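Local coordinates for plasmin and fibronectin-binding protein A (Streptococcus pneumoniae, PDB 4MR0) that acts as a fibronectin-dependent surface adhesin and invasin, binding human fibronectin, plasmin, plasminogen and serum albumin, at residues 141-146 against 165-170; 150-155 against 171-176; 286-291 against 344-349; 369-374 against 390-395. All blocks are in the same frame, centred on the assembly; numbering follows the deposited sequence.

The four contacts lie along a right-handed parallel beta-helix, the elongated body of this adhesin and the fold of the pectate lyase-like families. Contacts 1 and 2 come first, at its N-terminal end. Their segments alternate in sequence, their centres are 14 Å apart, and A142 packs on V151. Helix 132-143 of contact 1 is followed by strand 150-153 of contact 2. Contacts 3 and 4 follow in series, about 27 to 35 Å from the first two, centre to centre. They touch each other, with A348 and I349 against F371. Contacts 2 and 4 pair parallel strands of successive coils. Contact 1 packs helix 132-143 on the first coils; contact 3 joins a strand end to a link.

Contact 1 of 4, residues 141-146 against 165-170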
loop_
_atom_site.group_PDB
_atom_site.type_symbol
_atom_site.label_atom_id
_atom_site.label_comp_id
_atom_site.label_asym_id
_atom_site.label_seq_id
_atom_site.Cartn_x
_atom_site.Cartn_y
_atom_site.Cartn_z
ATOM N N ALA A 141 30.755 10.885 3.853
ATOM C CA ALA A 141 31.339 12.176 4.204
ATOM C C ALA A 141 30.262 13.101 4.760
ATOM O O ALA A 141 30.490 13.829 5.729
ATOM C CB ALA A 141 31.987 12.808 2.979
ATOM N N ALA A 142 29.082 13.067 4.144
ATOM C CA ALA A 142 27.975 13.906 4.578
ATOM C C ALA A 142 27.554 13.538 5.999
ATOM O O ALA A 142 27.240 14.411 6.811
ATOM C CB ALA A 142 26.799 13.751 3.624
ATOM N N ALA A 143 27.551 12.238 6.284
ATOM C CA ALA A 143 27.172 11.726 7.597
ATOM C C ALA A 143 28.104 12.248 8.685
ATOM O O ALA A 143 27.719 12.343 9.853
ATOM C CB ALA A 143 27.183 10.202 7.588
ATOM N N GLN A 144 29.329 12.586 8.298
ATOM C CA GLN A 144 30.310 13.107 9.245
ATOM C C GLN A 144 30.089 14.591 9.488
ATOM O O GLN A 144 30.669 15.169 10.406
ATOM C CB GLN A 144 31.732 12.879 8.727
ATOM C CG GLN A 144 32.196 11.434 8.792
ATOM C CD GLN A 144 31.972 10.823 10.169
ATOM O OE1 GLN A 144 32.262 11.448 11.194
ATOM N NE2 GLN A 144 31.458 9.594 10.198
ATOM N N GLY A 145 29.256 15.207 8.654
ATOM C CA GLY A 145 28.970 16.620 8.808
ATOM C C GLY A 145 29.292 17.451 7.580
ATOM O O GLY A 145 28.794 18.567 7.440
ATOM N N LEU A 146 30.121 16.919 6.689
ATOM C CA LEU A 146 30.501 17.646 5.484
ATOM C C LEU A 146 29.311 18.100 4.651
ATOM O O LEU A 146 28.355 17.348 4.446
ATOM C CB LEU A 146 31.438 16.795 4.619
ATOM C CG LEU A 146 32.907 16.782 5.049
ATOM C CD1 LEU A 146 33.722 15.922 4.092
ATOM C CD2 LEU A 146 33.442 18.211 5.064
ATOM N N PHE A 165 23.963 2.472 1.248
ATOM C CA PHE A 165 23.451 2.598 2.602
ATOM C C PHE A 165 23.295 4.036 3.060
ATOM O O PHE A 165 24.269 4.788 3.136
ATOM C CB PHE A 165 24.365 1.830 3.555
ATOM C CG PHE A 165 24.556 0.399 3.153
ATOM C CD1 PHE A 165 23.520 -0.517 3.296
ATOM C CD2 PHE A 165 25.752 -0.020 2.569
ATOM C CE1 PHE A 165 23.662 -1.828 2.851
ATOM C CE2 PHE A 165 25.905 -1.333 2.120
ATOM C CZ PHE A 165 24.857 -2.239 2.265
ATOM N N LEU A 166 22.055 4.417 3.349
ATOM C CA LEU A 166 21.760 5.758 3.816
ATOM C C LEU A 166 22.254 5.832 5.252
ATOM O O LEU A 166 22.295 4.816 5.948
ATOM C CB LEU A 166 20.253 6.013 3.758
ATOM C CG LEU A 166 19.650 5.863 2.354
ATOM C CD1 LEU A 166 18.139 6.021 2.425
ATOM C CD2 LEU A 166 20.263 6.899 1.409
ATOM N N LYS A 167 22.649 7.021 5.690
ATOM C CA LYS A 167 23.148 7.182 7.050
ATOM C C LYS A 167 22.384 8.305 7.719
ATOM O O LYS A 167 21.749 9.121 7.047
ATOM C CB LYS A 167 24.642 7.518 7.041
ATOM C CG LYS A 167 25.532 6.517 6.306
ATOM C CD LYS A 167 25.650 5.201 7.053
ATOM C CE LYS A 167 26.640 4.261 6.371
ATOM N NZ LYS A 167 28.029 4.808 6.381
ATOM N N SER A 168 22.443 8.341 9.044
ATOM C CA SER A 168 21.763 9.377 9.805
ATOM C C SER A 168 22.257 10.773 9.442
ATOM O O SER A 168 23.448 10.980 9.183
ATOM C CB SER A 168 21.964 9.159 11.307
ATOM O OG SER A 168 21.214 8.049 11.768
ATOM N N HIS A 169 21.324 11.716 9.431
ATOM C CA HIS A 169 21.601 13.115 9.139
ATOM C C HIS A 169 22.161 13.389 7.742
ATOM O O HIS A 169 22.980 14.292 7.560
ATOM C CB HIS A 169 22.531 13.684 10.216
ATOM C CG HIS A 169 22.009 13.506 11.609
ATOM N ND1 HIS A 169 20.843 14.098 12.046
ATOM C CD2 HIS A 169 22.460 12.756 12.642
ATOM C CE1 HIS A 169 20.597 13.719 13.288
ATOM N NE2 HIS A 169 21.562 12.903 13.673
ATOM N N THR A 170 21.724 12.607 6.758
ATOM C CA THR A 170 22.163 12.825 5.384
ATOM C C THR A 170 20.930 13.210 4.579
ATOM O O THR A 170 19.832 12.710 4.835
ATOM C CB THR A 170 22.825 11.570 4.765
ATOM O OG1 THR A 170 21.893 10.483 4.750
ATOM C CG2 THR A 170 24.059 11.171 5.561
HETATM O O HOH W 1 25.295 14.953 8.599
HETATM O O HOH W 2 25.247 10.903 10.935
#
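The end of helix 132-143 meets the turn before strand 170-174, and A143 and T170 are the nearest residues, 5.6 Å between CA atoms. The helix finishes in a Schellman motif. G145 has positive phi (122°), and G145 N bonds back to A142 O while L146 N bonds back to A141 O. The facing chain makes a type II beta turn from K167 to T170. Two waters, and no direct hydrogen bond, join the segments. One donates to A142 O and H169 O. The other donates to A143 O and S168 O. Both bridges tie carbonyls of the last helical turn to carbonyls of the beta turn. The helix covers the N-terminal end of the beta-helix, as in pectate lyase-like proteins, and this contact fits its last turn against a corner of the first coils. A143 CB carries most of the side-chain contact. It lies 3.7 Å from K167 CB and 3.8 Å from T170 CG2. T170 CG2 also comes 3.7 Å from A143 N, and A142 CB is 4.2 Å from it. T170 CG2 stands anti to the carbonyl carbon, which leaves OG1 between N and C (chi1 60°). There T170 OG1 donates to K167 O at 2.7 Å, a bond consistent with the methyl being held toward the helix. The K167 chain bends at chi2 and runs off to a salt bridge with D140.

Contact 2 of 4, residues 150-155 against 171-176; sequences NVYFPE and HLELNE
H171 opens the second strand of a parallel pair, strands of neighbouring coils of the beta-helix. H171 O accepts from V151 N at 2.9 Å, nearly straight at the hydrogen (173°). A water links the same H171 O to N150 OD1, which also lies 3.6 Å from H171 CB. L172 turns to the buried side shared with V151 and F153. Its CD1 meets V151 CB, and its CD2 lies 3.8 Å from F153 CE1. E173 makes the next two bonds of the ladder: its N donates to V151 O and its O accepts from F153 N. E173 O also sits at the edge of the F153 ring, and Y152 CD1 comes within 3.3 Å of it. L174 lies alongside F153. Its CG touches F153 CD1 at 3.6 Å, and its CD2 stands over one ring face in a CH-pi contact. Y158 meets this ring edge-to-face. N175 N closes the ladder on F153 O. With CG anti to N (chi1 -179°), N175 ND2 comes 3.3 Å from Y152 OH, and N175 OD1 is held by K177 N. Past it, E176 OE1 takes a hydrogen bond from a water that lies 2.8 Å from Y152 OH, in the plane of the tyrosine ring.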
loop_
_atom_site.group_PDB
_atom_site.type_symbol
_atom_site.label_atom_id
_atom_site.label_comp_id
_atom_site.label_asym_id
_atom_site.label_seq_id
_atom_site.Cartn_x
_atom_site.Cartn_y
_atom_site.Cartn_z
ATOM N N ASN A 150 24.400 17.367 3.256
ATOM C CA ASN A 150 23.749 17.436 1.952
ATOM C C ASN A 150 24.574 16.843 0.816
ATOM O O ASN A 150 25.752 17.174 0.644
ATOM C CB ASN A 150 23.398 18.888 1.623
ATOM C CG ASN A 150 22.396 19.474 2.598
ATOM O OD1 ASN A 150 21.247 19.044 2.651
ATOM N ND2 ASN A 150 22.831 20.452 3.383
ATOM N N VAL A 151 23.932 15.966 0.049
ATOM C CA VAL A 151 24.545 15.299 -1.097
ATOM C C VAL A 151 23.713 15.624 -2.339
ATOM O O VAL A 151 22.485 15.548 -2.303
ATOM C CB VAL A 151 24.589 13.766 -0.889
ATOM C CG1 VAL A 151 25.132 13.079 -2.136
ATOM C CG2 VAL A 151 25.463 13.431 0.314
ATOM N N TYR A 152 24.374 15.989 -3.434
ATOM C CA TYR A 152 23.654 16.332 -4.656
ATOM C C TYR A 152 23.987 15.429 -5.840
ATOM O O TYR A 152 25.113 14.952 -5.975
ATOM C CB TYR A 152 23.938 17.789 -5.033
ATOM C CG TYR A 152 23.193 18.258 -6.262
ATOM C CD1 TYR A 152 21.806 18.418 -6.243
ATOM C CD2 TYR A 152 23.873 18.527 -7.452
ATOM C CE1 TYR A 152 21.112 18.835 -7.380
ATOM C CE2 TYR A 152 23.189 18.943 -8.598
ATOM C CZ TYR A 152 21.812 19.093 -8.553
ATOM O OH TYR A 152 21.135 19.489 -9.687
ATOM N N PHE A 153 22.991 15.202 -6.692
ATOM C CA PHE A 153 23.145 14.373 -7.879
ATOM C C PHE A 153 22.834 15.185 -9.136
ATOM O O PHE A 153 21.676 15.531 -9.386
ATOM C CB PHE A 153 22.190 13.170 -7.857
ATOM C CG PHE A 153 22.542 12.109 -6.845
ATOM C CD1 PHE A 153 22.330 12.320 -5.485
ATOM C CD2 PHE A 153 23.046 10.882 -7.263
ATOM C CE1 PHE A 153 22.614 11.319 -4.551
ATOM C CE2 PHE A 153 23.334 9.870 -6.340
ATOM C CZ PHE A 153 23.117 10.089 -4.985
ATOM N N PRO A 154 23.865 15.514 -9.934
ATOM C CA PRO A 154 23.676 16.281 -11.171
ATOM C C PRO A 154 22.958 15.412 -12.208
ATOM O O PRO A 154 22.801 14.206 -12.011
ATOM C CB PRO A 154 25.109 16.598 -11.607
ATOM C CG PRO A 154 25.856 16.656 -10.298
ATOM C CD PRO A 154 25.291 15.460 -9.563
ATOM N N GLU A 155 22.528 16.021 -13.308
ATOM C CA GLU A 155 21.855 15.282 -14.369
ATOM C C GLU A 155 22.720 14.090 -14.754
ATOM O O GLU A 155 23.949 14.189 -14.771
ATOM C CB GLU A 155 21.664 16.168 -15.602
ATOM C CG GLU A 155 20.934 15.472 -16.736
ATOM C CD GLU A 155 20.901 16.296 -18.011
ATOM O OE1 GLU A 155 20.811 17.542 -17.915
ATOM O OE2 GLU A 155 20.949 15.696 -19.109
ATOM N N HIS A 171 21.108 14.106 3.615
ATOM C CA HIS A 171 19.994 14.575 2.800
ATOM C C HIS A 171 20.380 14.614 1.329
ATOM O O HIS A 171 21.172 15.456 0.905
ATOM C CB HIS A 171 19.563 15.960 3.286
ATOM C CG HIS A 171 19.412 16.040 4.772
ATOM N ND1 HIS A 171 20.442 16.429 5.603
ATOM C CD2 HIS A 171 18.390 15.676 5.583
ATOM C CE1 HIS A 171 20.062 16.296 6.863
ATOM N NE2 HIS A 171 18.822 15.841 6.877
ATOM N N LEU A 172 19.818 13.685 0.560
ATOM C CA LEU A 172 20.106 13.580 -0.860
ATOM C C LEU A 172 19.092 14.334 -1.704
ATOM O O LEU A 172 17.883 14.246 -1.479
ATOM C CB LEU A 172 20.139 12.105 -1.284
ATOM C CG LEU A 172 21.385 11.286 -0.923
ATOM C CD1 LEU A 172 21.660 11.393 0.569
ATOM C CD2 LEU A 172 21.187 9.829 -1.331
ATOM N N GLU A 173 19.609 15.087 -2.668
ATOM C CA GLU A 173 18.786 15.860 -3.588
ATOM C C GLU A 173 19.267 15.498 -4.987
ATOM O O GLU A 173 20.461 15.604 -5.285
ATOM C CB GLU A 173 18.983 17.358 -3.357
ATOM C CG GLU A 173 18.035 18.236 -4.164
ATOM C CD GLU A 173 18.437 19.706 -4.158
ATOM O OE1 GLU A 173 19.185 20.120 -3.245
ATOM O OE2 GLU A 173 17.996 20.447 -5.066
ATOM N N LEU A 174 18.350 15.051 -5.837
ATOM C CA LEU A 174 18.719 14.680 -7.192
ATOM C C LEU A 174 18.075 15.592 -8.210
ATOM O O LEU A 174 16.927 16.002 -8.056
ATOM C CB LEU A 174 18.316 13.233 -7.497
ATOM C CG LEU A 174 18.953 12.161 -6.604
ATOM C CD1 LEU A 174 18.184 12.060 -5.284
ATOM C CD2 LEU A 174 18.941 10.820 -7.335
ATOM N N ASN A 175 18.838 15.908 -9.250
ATOM C CA ASN A 175 18.362 16.748 -10.329
ATOM C C ASN A 175 17.165 16.044 -10.957
ATOM O O ASN A 175 17.036 14.819 -10.887
ATOM C CB ASN A 175 19.484 16.932 -11.360
ATOM C CG ASN A 175 19.075 17.816 -12.523
ATOM O OD1 ASN A 175 18.419 17.368 -13.468
ATOM N ND2 ASN A 175 19.451 19.086 -12.452
ATOM N N GLU A 176 16.284 16.823 -11.567
ATOM C CA GLU A 176 15.103 16.274 -12.209
ATOM C C GLU A 176 15.503 15.235 -13.253
ATOM O O GLU A 176 14.800 14.242 -13.463
ATOM C CB GLU A 176 14.312 17.410 -12.857
ATOM C CG GLU A 176 15.046 18.754 -12.815
ATOM C CD GLU A 176 15.218 19.299 -11.396
ATOM O OE1 GLU A 176 16.377 19.519 -10.970
ATOM O OE2 GLU A 176 14.191 19.510 -10.709
HETATM O O HOH W 3 20.058 18.225 0.479
HETATM O O HOH W 4 18.490 20.383 -9.372
#

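Contact 3 of 4, residues 286-291 against 344-349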
loop_
_atom_site.group_PDB
_atom_site.type_symbol
_atom_site.label_atom_id
_atom_site.label_comp_id
_atom_site.label_asym_id
_atom_site.label_seq_id
_atom_site.Cartn_x
_atom_site.Cartn_y
_atom_site.Cartn_z
ATOM N N LEU A 286 5.513 4.066 -10.961
ATOM C CA LEU A 286 5.155 3.598 -12.285
ATOM C C LEU A 286 5.628 2.212 -12.704
ATOM O O LEU A 286 6.816 2.000 -12.967
ATOM C CB LEU A 286 5.652 4.619 -13.313
ATOM C CG LEU A 286 5.366 6.093 -12.997
ATOM C CD1 LEU A 286 5.974 6.968 -14.084
ATOM C CD2 LEU A 286 3.855 6.323 -12.893
ATOM N N GLY A 287 4.685 1.278 -12.773
ATOM C CA GLY A 287 4.991 -0.063 -13.234
ATOM C C GLY A 287 5.595 -1.097 -12.311
ATOM O O GLY A 287 6.527 -0.835 -11.540
ATOM N N GLN A 288 5.036 -2.296 -12.407
ATOM C CA GLN A 288 5.495 -3.441 -11.642
ATOM C C GLN A 288 5.467 -4.621 -12.603
ATOM O O GLN A 288 4.414 -4.969 -13.152
ATOM C CB GLN A 288 4.579 -3.703 -10.455
ATOM C CG GLN A 288 4.983 -4.911 -9.639
ATOM C CD GLN A 288 4.219 -5.004 -8.339
ATOM O OE1 GLN A 288 2.985 -4.995 -8.326
ATOM N NE2 GLN A 288 4.949 -5.093 -7.231
ATOM N N ALA A 289 6.630 -5.223 -12.822
ATOM C CA ALA A 289 6.735 -6.352 -13.734
ATOM C C ALA A 289 6.341 -7.649 -13.043
ATOM O O ALA A 289 6.806 -7.942 -11.940
ATOM C CB ALA A 289 8.154 -6.444 -14.278
ATOM N N LEU A 290 5.477 -8.420 -13.700
ATOM C CA LEU A 290 5.002 -9.688 -13.164
ATOM C C LEU A 290 5.278 -10.804 -14.177
ATOM O O LEU A 290 4.650 -10.865 -15.234
ATOM C CB LEU A 290 3.500 -9.596 -12.874
ATOM C CG LEU A 290 3.038 -8.432 -11.983
ATOM C CD1 LEU A 290 1.522 -8.436 -11.879
ATOM C CD2 LEU A 290 3.671 -8.542 -10.598
ATOM N N PRO A 291 6.229 -11.700 -13.864
ATOM C CA PRO A 291 6.601 -12.818 -14.742
ATOM C C PRO A 291 5.558 -13.933 -14.882
ATOM O O PRO A 291 4.751 -14.163 -13.981
ATOM C CB PRO A 291 7.902 -13.316 -14.120
ATOM C CG PRO A 291 7.686 -13.055 -12.662
ATOM C CD PRO A 291 7.084 -11.670 -12.664
ATOM N N GLU A 344 0.329 -2.166 -14.487
ATOM C CA GLU A 344 -0.131 -1.516 -13.269
ATOM C C GLU A 344 0.306 -2.259 -12.006
ATOM O O GLU A 344 0.443 -3.481 -12.007
ATOM C CB GLU A 344 -1.660 -1.388 -13.290
ATOM C CG GLU A 344 -2.225 -0.636 -14.493
ATOM C CD GLU A 344 -2.417 -1.516 -15.730
ATOM O OE1 GLU A 344 -2.059 -2.715 -15.690
ATOM O OE2 GLU A 344 -2.934 -1.003 -16.745
ATOM N N LEU A 345 0.530 -1.508 -10.931
ATOM C CA LEU A 345 0.933 -2.092 -9.655
ATOM C C LEU A 345 -0.200 -3.009 -9.196
ATOM O O LEU A 345 -1.357 -2.803 -9.570
ATOM C CB LEU A 345 1.146 -0.990 -8.614
ATOM C CG LEU A 345 1.898 0.272 -9.055
ATOM C CD1 LEU A 345 1.980 1.238 -7.877
ATOM C CD2 LEU A 345 3.294 -0.081 -9.556
ATOM N N VAL A 346 0.129 -4.022 -8.401
ATOM C CA VAL A 346 -0.881 -4.947 -7.901
ATOM C C VAL A 346 -1.605 -4.301 -6.712
ATOM O O VAL A 346 -2.832 -4.171 -6.704
ATOM C CB VAL A 346 -0.236 -6.282 -7.459
ATOM C CG1 VAL A 346 -1.291 -7.216 -6.878
ATOM C CG2 VAL A 346 0.442 -6.939 -8.661
ATOM N N THR A 347 -0.827 -3.888 -5.717
ATOM C CA THR A 347 -1.350 -3.241 -4.518
ATOM C C THR A 347 -0.432 -2.059 -4.253
ATOM O O THR A 347 0.774 -2.231 -4.104
ATOM C CB THR A 347 -1.312 -4.196 -3.306
ATOM O OG1 THR A 347 -2.232 -5.269 -3.522
ATOM C CG2 THR A 347 -1.692 -3.466 -2.024
ATOM N N ALA A 348 -0.990 -0.855 -4.204
ATOM C CA ALA A 348 -0.153 0.319 -3.982
ATOM C C ALA A 348 0.433 0.421 -2.575
ATOM O O ALA A 348 1.639 0.622 -2.414
ATOM C CB ALA A 348 -0.933 1.598 -4.312
ATOM N N ILE A 349 -0.414 0.263 -1.562
ATOM C CA ILE A 349 0.027 0.417 -0.179
ATOM C C ILE A 349 -0.609 -0.578 0.774
ATOM O O ILE A 349 -1.796 -0.889 0.656
ATOM C CB ILE A 349 -0.342 1.831 0.357
ATOM C CG1 ILE A 349 0.177 2.913 -0.588
ATOM C CG2 ILE A 349 0.231 2.032 1.760
ATOM C CD1 ILE A 349 -0.404 4.299 -0.306
#
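Q288 and V346 make the one direct hydrogen bond between these segments. V346 N donates to Q288 OE1 at 3.0 Å, with 154° at the hydrogen, and the donor lies nearly in line with the side-chain C=O. The methyl V346 CG2 crowds the same oxygen at 3.2 Å. V346 CG2 also meets L290 CD1 at 3.7 Å and L290 CD2 at 4.1 Å. Nearer the strand, L345 CD2 packs 3.7 Å from G287 C and 3.9 Å from Q288 CB. The Q288 chain is extended, with chi1 178°. This carries its amide away from strand 278-289 and across to the backbone of 344-349. The other end of the amide, Q288 NE2, makes weak hydrogen bonds to G267 O and K302 O. These are consistent with the modelled turn of the amide. G287 has positive phi (82°), at which a CB would be jammed against the carbonyl O of L286; its backbone pairs with S264 and G337. Farther out, E344 points away from Q288, and its carboxylate accepts from V403 N. The L345 side chain reaches F336 and S304, and V346 reaches M375. The link 344-349 includes the end of the second PbH1 repeat. It joins strands 329-337 and 364-372 and turns a corner at A348 and I349. The L290 side chain also lies about 5 Å from a bound manganese ion. A buried side-chain carbonyl thus does the work of a backbone acceptor: it satisfies a peptide N-H beside the apolar side chains of V346 and L290, with L345 CD2 packed lower, on Q288 CB.

Contact 4 of 4, residues 369-374 against 390-395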
loop_
_atom_site.group_PDB
_atom_site.type_symbol
_atom_site.label_atom_id
_atom_site.label_comp_id
_atom_site.label_asym_id
_atom_site.label_seq_id
_atom_site.Cartn_x
_atom_site.Cartn_y
_atom_site.Cartn_z
ATOM N N ASN A 369 -3.902 10.700 -2.662
ATOM C CA ASN A 369 -3.111 9.986 -3.668
ATOM C C ASN A 369 -4.020 9.588 -4.822
ATOM O O ASN A 369 -5.246 9.572 -4.678
ATOM C CB ASN A 369 -2.499 8.701 -3.095
ATOM C CG ASN A 369 -1.608 8.956 -1.904
ATOM O OD1 ASN A 369 -1.990 8.706 -0.751
ATOM N ND2 ASN A 369 -0.415 9.466 -2.169
ATOM N N HIS A 370 -3.419 9.258 -5.964
ATOM C CA HIS A 370 -4.180 8.810 -7.127
ATOM C C HIS A 370 -3.757 7.369 -7.433
ATOM O O HIS A 370 -2.633 7.122 -7.865
ATOM C CB HIS A 370 -3.896 9.699 -8.345
ATOM C CG HIS A 370 -4.689 9.330 -9.562
ATOM N ND1 HIS A 370 -4.600 10.027 -10.748
ATOM C CD2 HIS A 370 -5.593 8.342 -9.775
ATOM C CE1 HIS A 370 -5.413 9.485 -11.639
ATOM N NE2 HIS A 370 -6.027 8.461 -11.074
ATOM N N PHE A 371 -4.654 6.422 -7.188
ATOM C CA PHE A 371 -4.375 5.011 -7.441
ATOM C C PHE A 371 -5.011 4.711 -8.794
ATOM O O PHE A 371 -6.199 4.393 -8.883
ATOM C CB PHE A 371 -4.999 4.166 -6.341
ATOM C CG PHE A 371 -4.479 4.487 -4.967
ATOM C CD1 PHE A 371 -3.164 4.191 -4.620
ATOM C CD2 PHE A 371 -5.301 5.096 -4.026
ATOM C CE1 PHE A 371 -2.671 4.499 -3.341
ATOM C CE2 PHE A 371 -4.820 5.408 -2.746
ATOM C CZ PHE A 371 -3.505 5.109 -2.406
ATOM N N ASP A 372 -4.191 4.807 -9.836
ATOM C CA ASP A 372 -4.634 4.647 -11.214
ATOM C C ASP A 372 -4.670 3.243 -11.810
ATOM O O ASP A 372 -3.707 2.790 -12.436
ATOM C CB ASP A 372 -3.778 5.552 -12.101
ATOM C CG ASP A 372 -4.458 5.914 -13.407
ATOM O OD1 ASP A 372 -5.546 5.375 -13.692
ATOM O OD2 ASP A 372 -3.894 6.742 -14.150
ATOM N N ASN A 373 -5.798 2.569 -11.621
ATOM C CA ASN A 373 -6.019 1.231 -12.166
ATOM C C ASN A 373 -5.139 0.119 -11.589
ATOM O O ASN A 373 -4.499 -0.619 -12.342
ATOM C CB ASN A 373 -5.867 1.286 -13.702
ATOM C CG ASN A 373 -6.549 0.125 -14.409
ATOM O OD1 ASN A 373 -7.682 -0.245 -14.079
ATOM N ND2 ASN A 373 -5.870 -0.446 -15.404
ATOM N N MET A 374 -5.108 -0.008 -10.262
ATOM C CA MET A 374 -4.322 -1.065 -9.620
ATOM C C MET A 374 -4.980 -2.402 -9.956
ATOM O O MET A 374 -6.189 -2.464 -10.173
ATOM C CB MET A 374 -4.295 -0.879 -8.100
ATOM C CG MET A 374 -3.032 -0.187 -7.550
ATOM S SD MET A 374 -2.694 1.508 -8.048
ATOM C CE MET A 374 -1.945 1.241 -9.705
ATOM N N LYS A 390 -7.895 9.072 3.350
ATOM C CA LYS A 390 -8.727 10.219 3.009
ATOM C C LYS A 390 -8.377 11.026 1.768
ATOM O O LYS A 390 -7.201 11.282 1.472
ATOM C CB LYS A 390 -8.753 11.143 4.228
ATOM C CG LYS A 390 -9.495 12.449 4.051
ATOM C CD LYS A 390 -9.770 13.060 5.416
ATOM C CE LYS A 390 -9.290 14.496 5.503
ATOM N NZ LYS A 390 -7.811 14.585 5.351
ATOM N N GLY A 391 -9.425 11.429 1.050
ATOM C CA GLY A 391 -9.262 12.247 -0.141
ATOM C C GLY A 391 -8.490 11.656 -1.300
ATOM O O GLY A 391 -7.924 12.399 -2.110
ATOM N N ASN A 392 -8.465 10.331 -1.393
ATOM C CA ASN A 392 -7.749 9.657 -2.468
ATOM C C ASN A 392 -8.675 9.406 -3.654
ATOM O O ASN A 392 -9.895 9.414 -3.518
ATOM C CB ASN A 392 -7.206 8.315 -1.977
ATOM C CG ASN A 392 -6.234 8.467 -0.827
ATOM O OD1 ASN A 392 -5.067 8.805 -1.027
ATOM N ND2 ASN A 392 -6.718 8.229 0.392
ATOM N N ARG A 393 -8.080 9.193 -4.820
ATOM C CA ARG A 393 -8.839 8.901 -6.025
ATOM C C ARG A 393 -8.454 7.496 -6.498
ATOM O O ARG A 393 -7.291 7.230 -6.803
ATOM C CB ARG A 393 -8.524 9.933 -7.108
ATOM C CG ARG A 393 -9.033 9.547 -8.479
ATOM C CD ARG A 393 -8.788 10.656 -9.480
ATOM N NE ARG A 393 -9.071 10.220 -10.843
ATOM C CZ ARG A 393 -8.960 11.001 -11.914
ATOM N NH1 ARG A 393 -8.571 12.264 -11.778
ATOM N NH2 ARG A 393 -9.227 10.515 -13.121
ATOM N N PHE A 394 -9.425 6.592 -6.542
ATOM C CA PHE A 394 -9.161 5.221 -6.982
ATOM C C PHE A 394 -9.848 4.992 -8.315
ATOM O O PHE A 394 -11.082 4.969 -8.377
ATOM C CB PHE A 394 -9.719 4.193 -5.993
ATOM C CG PHE A 394 -9.187 4.315 -4.591
ATOM C CD1 PHE A 394 -9.532 5.402 -3.788
ATOM C CD2 PHE A 394 -8.393 3.302 -4.050
ATOM C CE1 PHE A 394 -9.102 5.476 -2.463
ATOM C CE2 PHE A 394 -7.956 3.359 -2.732
ATOM C CZ PHE A 394 -8.310 4.446 -1.929
ATOM N N ASP A 395 -9.067 4.819 -9.375
ATOM C CA ASP A 395 -9.648 4.572 -10.688
ATOM C C ASP A 395 -9.464 3.111 -11.070
ATOM O O ASP A 395 -8.455 2.491 -10.730
ATOM C CB ASP A 395 -8.999 5.461 -11.752
ATOM C CG ASP A 395 -9.356 6.932 -11.589
ATOM O OD1 ASP A 395 -10.535 7.239 -11.298
ATOM O OD2 ASP A 395 -8.462 7.784 -11.770
HETATM O O HOH W 5 -6.953 1.744 -8.555
#
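R393 lies along H370 on the neighbouring strand. R393 CB comes 4.1 Å from N369 O. From CG to NE the chain is extended. R393 CG passes H370 CD2 at 3.9 Å, and CD stands over one face of the imidazole in a CH-pi contact. The guanidinium follows flat on the same ring, planes 26° apart, with R393 CZ nearest H370 CE1. R393 NE forms a salt bridge with D395 OD2 at 2.7 Å, on the syn lone pair. H370 NE2 donates to the same oxygen at 2.6 Å, from the anti side, tilted out of the carboxylate plane. N439 holds D395 OD1. R393 would probably favour the charged form of D395, offsetting the nearby carboxylate of D372. The strands are parallel, from adjacent coils of the beta-helix, and 369-374 lies in the third PbH1 repeat. R393 N bonds to N369 O, F371 N to R393 O and D395 N to F371 O. The face carrying F371 and F394 has an oblique aromatic pair, planes at 40°. F371 CD2 sits over the F394 ring, 3.4 Å from F394 CE2. F336, in the coil before, and F438, in the coil after, extend this row. N369 N donates to N392 OD1 at 2.8 Å.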